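Local coordinates for protein zinc chaperone AztD (Citrobacter koseri, PDB 6CMK) that acts as a periplasmic zinc chaperone, binding zinc ions on a beta propeller and handing one of them directly to the solute-binding protein AztC, at residues F80-Q83 against V88-T91; A41-P46 against N349-R354. One frame throughout, in Å; residues are numbered along the deposited sequence.

How the contacts relate
Both contacts belong to the beta propeller, but contact 1 lies within one sheet, whereas contact 2 lies between two, where a turn meets a loop. Their centres are about 15 Å apart and their nearest atoms about 6 Å, so they do not touch. Along the chain the order is 41-46, 80-83, 88-91, 349-354, so the local hairpin of contact 1 is nested inside the long loop closed by contact 2. The last strand, 392-403, completes the sheet begun by the first, 32-42, closing the propeller ring, and contact 2 lies next to this closure. Val64 relates them: it shares a backbone hydrogen bond with Pro46 and packs on Gln83 and Ser90.

Contact 1. Residues F80-Q83 against V88-T91; sequences FAIQ and VVST
Gln83 and Val88 form the pair next to the turn of an antiparallel beta hairpin, strands 78-83 and 88-100, inside one sheet of the propeller. Gln83 N donates to Val88 O at 3.0 Å, and the two side chains run side by side on the face shared with Ala81 and Ser90. With CG beside its own backbone N (chi1 -60°), the glutamine carries its extended chain back over the hairpin. There NE2 gives one bond to Ser90 OG at 2.9 Å and another to Ala81 O at 3.1 Å, both close to the amide plane. That carbonyl also takes the backbone N-H of Ser90, which arrives from the opposite face of its plane. OE1 accepts from the backbone N of Lys65 and Gly66, so four bonds fix this buried amide, and a long amide suits a place needing both donor and acceptor. Val88 CG1 packs against that end, 3.4 Å from Gln83 OE1.

The face of Phe80, Ile82, Val89 and Thr91 is mainly apolar, with Thr91 OG1 bonded to Leu117 O. Val89, a beta-branched residue at home in a strand, sets CG1 3.8 Å from Ile82 CG1, and both side chains also rest on Pro124 of the next sheet. Ile82 lies about 10 Å from a bound zinc ion, side chain to metal. Farther along, Phe80 packs on Phe127 and Ile134, while its ring atom CE2 meets Thr91 CG2 at 3.4 Å.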
loop_
_atom_site.group_PDB
_atom_site.type_symbol
_atom_site.label_atom_id
_atom_site.label_comp_id
_atom_site.label_asym_id
_atom_site.label_seq_id
_atom_site.Cartn_x
_atom_site.Cartn_y
_atom_site.Cartn_z
ATOM N N PHE B 80 -7.120 18.165 4.453
ATOM C CA PHE B 80 -8.069 18.836 5.329
ATOM C C PHE B 80 -7.397 20.023 6.001
ATOM O O PHE B 80 -6.250 19.934 6.444
ATOM C CB PHE B 80 -8.639 17.858 6.358
ATOM C CG PHE B 80 -9.543 16.827 5.740
ATOM C CD1 PHE B 80 -9.015 15.711 5.130
ATOM C CD2 PHE B 80 -10.914 16.996 5.739
ATOM C CE1 PHE B 80 -9.847 14.764 4.542
ATOM C CE2 PHE B 80 -11.748 16.057 5.154
ATOM C CZ PHE B 80 -11.207 14.940 4.555
ATOM N N ALA B 81 -8.116 21.139 6.036
ATOM C CA ALA B 81 -7.607 22.408 6.544
ATOM C C ALA B 81 -8.451 22.775 7.762
ATOM O O ALA B 81 -9.584 23.255 7.628
ATOM C CB ALA B 81 -7.656 23.484 5.462
ATOM N N ILE B 82 -7.899 22.521 8.942
ATOM C CA ILE B 82 -8.605 22.710 10.201
ATOM C C ILE B 82 -8.381 24.150 10.646
ATOM O O ILE B 82 -7.236 24.578 10.840
ATOM C CB ILE B 82 -8.116 21.711 11.266
ATOM C CG1 ILE B 82 -8.534 20.272 10.933
ATOM C CG2 ILE B 82 -8.703 22.064 12.630
ATOM C CD1 ILE B 82 -7.746 19.567 9.832
ATOM N N GLN B 83 -9.476 24.892 10.825
ATOM C CA GLN B 83 -9.441 26.318 11.151
ATOM C C GLN B 83 -10.084 26.527 12.522
ATOM O O GLN B 83 -11.266 26.852 12.634
ATOM C CB GLN B 83 -10.143 27.103 10.055
ATOM C CG GLN B 83 -9.489 26.921 8.691
ATOM C CD GLN B 83 -10.459 27.070 7.542
ATOM O OE1 GLN B 83 -11.025 28.134 7.333
ATOM N NE2 GLN B 83 -10.665 25.986 6.794
ATOM N N VAL B 88 -14.465 25.823 11.463
ATOM C CA VAL B 88 -14.729 25.094 10.230
ATOM C C VAL B 88 -13.512 24.264 9.867
ATOM O O VAL B 88 -12.376 24.617 10.192
ATOM C CB VAL B 88 -15.090 26.058 9.077
ATOM C CG1 VAL B 88 -13.895 26.935 8.724
ATOM C CG2 VAL B 88 -15.591 25.294 7.862
ATOM N N VAL B 89 -13.761 23.161 9.174
ATOM C CA VAL B 89 -12.718 22.380 8.521
ATOM C C VAL B 89 -13.069 22.348 7.042
ATOM O O VAL B 89 -14.185 21.959 6.674
ATOM C CB VAL B 89 -12.610 20.958 9.098
ATOM C CG1 VAL B 89 -11.441 20.211 8.469
ATOM C CG2 VAL B 89 -12.477 21.006 10.614
ATOM N N SER B 90 -12.141 22.795 6.203
ATOM C CA SER B 90 -12.310 22.775 4.759
ATOM C C SER B 90 -11.598 21.560 4.197
ATOM O O SER B 90 -10.701 20.998 4.826
ATOM C CB SER B 90 -11.746 24.037 4.104
ATOM O OG SER B 90 -12.407 25.195 4.561
ATOM N N THR B 91 -12.005 21.166 2.995
ATOM C CA THR B 91 -11.503 19.949 2.378
ATOM C C THR B 91 -11.059 20.241 0.958
ATOM O O THR B 91 -11.778 20.886 0.190
ATOM C CB THR B 91 -12.576 18.867 2.400
ATOM O OG1 THR B 91 -13.596 19.182 1.451
ATOM C CG2 THR B 91 -13.186 18.809 3.777
#

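Contact 2. Residues A41-P46 against N349-R354; sequences ADHDKP and NDPRPR
Asn349 faces His43 through its backbone, at the seam where two neighbouring sheets of the beta propeller meet: a turn after strand 32-42 lies against the connection into strand 355-358. Asn349 O stands 3.8 Å from His43 NE2, too far for a direct bond. A water in the plane of the imidazole lies 2.7 Å from NE2 and close to that carbonyl, though its distance to the oxygen is doubtfully short.

The side chain of Asp350 sets out away from the turn, as suits an exposed carboxylate. Pro351 does the packing. Its rigid pyrrolidine offers CH groups to the flat imidazole face: CD sits over the ring centre, 3.7 Å from the His43 centroid and only 11° off the normal, a CH-pi contact, and CB comes within 3.6 Å of His43 CD2. His43 CG, anti to its backbone N (chi1 179°), extends the ring across to the proline. His43 ND1 donates to Asp44 OD1 at 2.8 Å, limiting ring rotation, while Asp42 OD1 accepts from Asp44 N, an Asx turn, and from Lys45 N, which extends it to an Asx motif.

Beyond the turn, Arg352 and Arg354 place the loop against strand 300-305, and Arg354 also packs on Phe393, whose ring meets that of His43 edge-to-face.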
loop_
_atom_site.group_PDB
_atom_site.type_symbol
_atom_site.label_atom_id
_atom_site.label_comp_id
_atom_site.label_asym_id
_atom_site.label_seq_id
_atom_site.Cartn_x
_atom_site.Cartn_y
_atom_site.Cartn_z
ATOM N N ALA B 41 -0.021 26.246 4.510
ATOM C CA ALA B 41 -0.918 27.191 5.154
ATOM C C ALA B 41 -0.142 28.396 5.671
ATOM O O ALA B 41 0.930 28.254 6.267
ATOM C CB ALA B 41 -1.670 26.525 6.309
ATOM N N ASP B 42 -0.698 29.578 5.436
ATOM C CA ASP B 42 -0.135 30.811 5.961
ATOM C C ASP B 42 -0.450 30.924 7.444
ATOM O O ASP B 42 -1.517 30.503 7.900
ATOM C CB ASP B 42 -0.702 32.007 5.202
ATOM C CG ASP B 42 0.068 33.279 5.460
ATOM O OD1 ASP B 42 -0.295 34.013 6.405
ATOM O OD2 ASP B 42 1.046 33.524 4.726
ATOM N N HIS B 43 0.488 31.491 8.204
ATOM C CA HIS B 43 0.314 31.537 9.650
ATOM C C HIS B 43 -0.806 32.487 10.041
ATOM O O HIS B 43 -1.533 32.227 11.005
ATOM C CB HIS B 43 1.603 31.965 10.349
ATOM C CG HIS B 43 1.456 32.057 11.834
ATOM N ND1 HIS B 43 1.106 33.226 12.472
ATOM C CD2 HIS B 43 1.572 31.118 12.802
ATOM C CE1 HIS B 43 1.032 33.007 13.772
ATOM N NE2 HIS B 43 1.312 31.737 13.999
ATOM N N ASP B 44 -0.948 33.593 9.314
ATOM C CA ASP B 44 -1.884 34.658 9.657
ATOM C C ASP B 44 -3.067 34.748 8.710
ATOM O O ASP B 44 -4.191 34.993 9.153
ATOM C CB ASP B 44 -1.162 36.010 9.663
ATOM C CG ASP B 44 0.186 35.950 10.346
ATOM O OD1 ASP B 44 0.223 35.775 11.582
ATOM O OD2 ASP B 44 1.213 36.062 9.641
ATOM N N LYS B 45 -2.844 34.578 7.440
ATOM C CA LYS B 45 -3.942 34.784 6.510
ATOM C C LYS B 45 -4.673 33.472 6.249
ATOM O O LYS B 45 -4.060 32.399 6.258
ATOM C CB LYS B 45 -3.423 35.351 5.190
ATOM C CG LYS B 45 -2.685 36.684 5.327
ATOM C CD LYS B 45 -3.320 37.574 6.388
ATOM C CE LYS B 45 -2.943 39.043 6.189
ATOM N NZ LYS B 45 -1.559 39.202 5.660
ATOM N N PRO B 46 -5.983 33.533 6.028
ATOM C CA PRO B 46 -6.759 32.311 5.740
ATOM C C PRO B 46 -6.570 31.833 4.306
ATOM O O PRO B 46 -7.465 31.897 3.455
ATOM C CB PRO B 46 -8.195 32.767 6.023
ATOM C CG PRO B 46 -8.186 34.209 5.664
ATOM C CD PRO B 46 -6.850 34.725 6.125
ATOM N N ASN B 349 4.441 31.445 20.731
ATOM C CA ASN B 349 3.289 31.493 19.838
ATOM C C ASN B 349 3.634 31.875 18.403
ATOM O O ASN B 349 2.796 31.693 17.513
ATOM C CB ASN B 349 2.248 32.478 20.381
ATOM C CG ASN B 349 1.739 32.088 21.756
ATOM O OD1 ASN B 349 1.929 30.958 22.201
ATOM N ND2 ASN B 349 1.081 33.025 22.435
ATOM N N ASP B 350 4.834 32.385 18.147
ATOM C CA ASP B 350 5.146 32.930 16.837
ATOM C C ASP B 350 5.358 31.813 15.810
ATOM O O ASP B 350 5.736 30.695 16.168
ATOM C CB ASP B 350 6.393 33.805 16.918
ATOM C CG ASP B 350 6.131 35.121 17.624
ATOM O OD1 ASP B 350 5.312 35.914 17.113
ATOM O OD2 ASP B 350 6.730 35.355 18.696
ATOM N N PRO B 351 5.113 32.095 14.528
ATOM C CA PRO B 351 5.397 31.103 13.480
ATOM C C PRO B 351 6.858 30.679 13.501
ATOM O O PRO B 351 7.754 31.490 13.734
ATOM C CB PRO B 351 5.062 31.858 12.187
ATOM C CG PRO B 351 5.202 33.302 12.547
ATOM C CD PRO B 351 4.700 33.387 13.953
ATOM N N ARG B 352 7.127 29.410 13.235
ATOM C CA ARG B 352 8.347 28.622 13.208
ATOM C C ARG B 352 8.326 27.616 12.075
ATOM O O ARG B 352 7.260 27.243 11.578
ATOM C CB ARG B 352 8.586 27.903 14.539
ATOM C CG ARG B 352 8.645 28.879 15.688
ATOM C CD ARG B 352 9.525 28.402 16.818
ATOM N NE ARG B 352 9.426 29.332 17.935
ATOM C CZ ARG B 352 8.355 29.437 18.713
ATOM N NH1 ARG B 352 7.295 28.659 18.503
ATOM N NH2 ARG B 352 8.340 30.315 19.701
ATOM N N PRO B 353 9.500 27.152 11.655
ATOM C CA PRO B 353 9.584 26.176 10.561
ATOM C C PRO B 353 8.793 24.895 10.797
ATOM O O PRO B 353 8.624 24.430 11.926
ATOM C CB PRO B 353 11.085 25.895 10.485
ATOM C CG PRO B 353 11.691 27.205 10.880
ATOM C CD PRO B 353 10.829 27.677 12.014
ATOM N N ARG B 354 8.329 24.317 9.685
ATOM C CA ARG B 354 7.691 23.007 9.641
ATOM C C ARG B 354 8.315 22.216 8.497
ATOM O O ARG B 354 8.711 22.794 7.477
ATOM C CB ARG B 354 6.163 23.130 9.445
ATOM C CG ARG B 354 5.441 23.877 10.589
ATOM C CD ARG B 354 5.502 23.014 11.835
ATOM N NE ARG B 354 4.759 23.536 12.980
ATOM C CZ ARG B 354 5.282 24.218 13.989
ATOM N NH1 ARG B 354 6.575 24.512 14.013
ATOM N NH2 ARG B 354 4.498 24.612 14.986
HETATM O O HOH W 1 1.895 29.988 16.010
#